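CG8862 (Drosophila melanogaster, PDB 3ISM) is a magnesium-dependent nuclease of the DNA/RNA non-specific endonuclease family that probably cuts both DNA and RNA. Local coordinates at residues W137-E141 against H189-V193. Residues are numbered along the deposited sequence; the frame is centred on the assembly and turned at random.
Sequences WNTLE and HFYKV
The indole of W137 has K192 at the rim of one face and the edge of F190 toward the other. K192 brings its CE 3.8 Å above the ring plane, by the CZ2 corner rather than over the ring centre. F190 makes an edge-to-face pair with the six-membered ring, centroids 5.7 Å apart and planes at 50°. At the indole's edge, close to its plane, sits the carbonyl oxygen of Y191. With CG anti to the backbone N (chi1 -173°), W137 reaches out from its helix until CH2 comes 3.5 Å from F190 CB, just where the phenylalanine leaves the strand.

L140, one helical turn along, runs alongside K192 in the opposite direction, CD2 3.8 Å from the lysine CD. E141 comes at K192 crosswise, its CG 3.8 Å from CE. The lysine chain stays extended through this apolar groove and bends only at its last torsion (chi4 -69°), which brings NZ within 2.9 Å of a water that accepts its hydrogen bond; W137 NE1 donates to the same water, weakly. NZ also bonds T158 OG1 on the adjacent strand 153-161. Cutting K192 back to an alanine would probably open a gap between W137 and L140 and leave the water and T158 OG1 without their ammonium partner.

The contact seats helix 136-146 on the central mixed sheet, the axes of 137-141 and 189-193 running nearly parallel. That helix carries the magnesium-site residue E141, close to the predicted proton acceptor H101 on strand 98-101, an arrangement consistent with the ββα-metal (His-Me finger) nuclease site.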
loop_
_atom_site.group_PDB
_atom_site.type_symbol
_atom_site.label_atom_id
_atom_site.label_comp_id
_atom_site.label_asym_id
_atom_site.label_seq_id
_atom_site.Cartn_x
_atom_site.Cartn_y
_atom_site.Cartn_z
ATOM N N TRP B 137 10.679 -11.463 17.945
ATOM C CA TRP B 137 9.913 -12.111 16.868
ATOM C C TRP B 137 10.147 -13.628 16.845
ATOM O O TRP B 137 9.212 -14.402 16.638
ATOM C CB TRP B 137 10.232 -11.472 15.510
ATOM C CG TRP B 137 9.381 -11.965 14.368
ATOM C CD1 TRP B 137 9.789 -12.733 13.314
ATOM C CD2 TRP B 137 7.984 -11.709 14.157
ATOM N NE1 TRP B 137 8.736 -12.981 12.470
ATOM C CE2 TRP B 137 7.618 -12.360 12.963
ATOM C CE3 TRP B 137 7.012 -10.988 14.859
ATOM C CZ2 TRP B 137 6.315 -12.312 12.449
ATOM C CZ3 TRP B 137 5.710 -10.940 14.346
ATOM C CH2 TRP B 137 5.379 -11.605 13.160
ATOM N N ASN B 138 11.391 -14.051 17.059
ATOM C CA ASN B 138 11.686 -15.481 17.210
ATOM C C ASN B 138 10.909 -16.099 18.380
ATOM O O ASN B 138 10.425 -17.228 18.281
ATOM C CB ASN B 138 13.192 -15.734 17.371
ATOM C CG ASN B 138 13.511 -17.193 17.687
ATOM O OD1 ASN B 138 14.170 -17.491 18.678
ATOM N ND2 ASN B 138 13.048 -18.104 16.844
ATOM N N THR B 139 10.781 -15.349 19.476
ATOM C CA THR B 139 10.037 -15.823 20.653
ATOM C C THR B 139 8.584 -16.166 20.283
ATOM O O THR B 139 8.055 -17.205 20.710
ATOM C CB THR B 139 10.084 -14.782 21.796
ATOM O OG1 THR B 139 11.454 -14.464 22.076
ATOM C CG2 THR B 139 9.414 -15.321 23.079
ATOM N N LEU B 140 7.969 -15.311 19.460
ATOM C CA LEU B 140 6.618 -15.557 18.968
ATOM C C LEU B 140 6.587 -16.794 18.071
ATOM O O LEU B 140 5.725 -17.668 18.241
ATOM C CB LEU B 140 6.069 -14.337 18.219
ATOM C CG LEU B 140 4.659 -14.475 17.612
ATOM C CD1 LEU B 140 3.626 -14.953 18.658
ATOM C CD2 LEU B 140 4.202 -13.170 16.932
ATOM N N GLU B 141 7.528 -16.870 17.129
ATOM C CA GLU B 141 7.689 -18.061 16.294
ATOM C C GLU B 141 7.822 -19.341 17.132
ATOM O O GLU B 141 7.114 -20.325 16.893
ATOM C CB GLU B 141 8.879 -17.892 15.344
ATOM C CG GLU B 141 8.637 -16.860 14.254
ATOM C CD GLU B 141 9.902 -16.495 13.495
ATOM O OE1 GLU B 141 11.004 -16.487 14.111
ATOM O OE2 GLU B 141 9.784 -16.192 12.286
ATOM N N HIS B 189 5.135 -2.897 11.191
ATOM C CA HIS B 189 4.688 -3.929 12.149
ATOM C C HIS B 189 4.521 -5.247 11.395
ATOM O O HIS B 189 4.450 -5.259 10.172
ATOM C CB HIS B 189 3.318 -3.579 12.766
ATOM C CG HIS B 189 3.294 -2.332 13.604
ATOM N ND1 HIS B 189 3.318 -1.065 13.057
ATOM C CD2 HIS B 189 3.159 -2.158 14.942
ATOM C CE1 HIS B 189 3.251 -0.165 14.024
ATOM N NE2 HIS B 189 3.157 -0.803 15.179
ATOM N N PHE B 190 4.432 -6.350 12.138
ATOM C CA PHE B 190 4.067 -7.646 11.580
ATOM C C PHE B 190 2.998 -8.299 12.455
ATOM O O PHE B 190 2.902 -8.000 13.621
ATOM C CB PHE B 190 5.296 -8.558 11.489
ATOM C CG PHE B 190 6.356 -8.065 10.545
ATOM C CD1 PHE B 190 6.314 -8.406 9.198
ATOM C CD2 PHE B 190 7.408 -7.274 11.009
ATOM C CE1 PHE B 190 7.291 -7.940 8.315
ATOM C CE2 PHE B 190 8.398 -6.813 10.138
ATOM C CZ PHE B 190 8.336 -7.143 8.785
ATOM N N TYR B 191 2.196 -9.195 11.897
ATOM C CA TYR B 191 1.180 -9.900 12.687
ATOM C C TYR B 191 1.337 -11.400 12.523
ATOM O O TYR B 191 1.921 -11.860 11.547
ATOM C CB TYR B 191 -0.254 -9.526 12.251
ATOM C CG TYR B 191 -0.535 -9.840 10.800
ATOM C CD1 TYR B 191 -0.828 -11.141 10.376
ATOM C CD2 TYR B 191 -0.488 -8.835 9.847
ATOM C CE1 TYR B 191 -1.040 -11.427 9.040
ATOM C CE2 TYR B 191 -0.717 -9.097 8.515
ATOM C CZ TYR B 191 -0.983 -10.387 8.121
ATOM O OH TYR B 191 -1.195 -10.620 6.799
ATOM N N LYS B 192 0.775 -12.142 13.472
ATOM C CA LYS B 192 0.473 -13.558 13.294
ATOM C C LYS B 192 -0.943 -13.767 13.780
ATOM O O LYS B 192 -1.292 -13.361 14.886
ATOM C CB LYS B 192 1.428 -14.455 14.086
ATOM C CG LYS B 192 2.807 -14.605 13.441
ATOM C CD LYS B 192 3.623 -15.657 14.182
ATOM C CE LYS B 192 5.060 -15.771 13.644
ATOM N NZ LYS B 192 5.096 -16.356 12.276
ATOM N N VAL B 193 -1.761 -14.391 12.946
ATOM C CA VAL B 193 -3.114 -14.741 13.331
ATOM C C VAL B 193 -3.209 -16.258 13.244
ATOM O O VAL B 193 -2.909 -16.837 12.209
ATOM C CB VAL B 193 -4.193 -14.013 12.459
ATOM C CG1 VAL B 193 -5.608 -14.435 12.894
ATOM C CG2 VAL B 193 -4.046 -12.493 12.583
HETATM O O HOH W 1 7.699 -15.458 11.258
#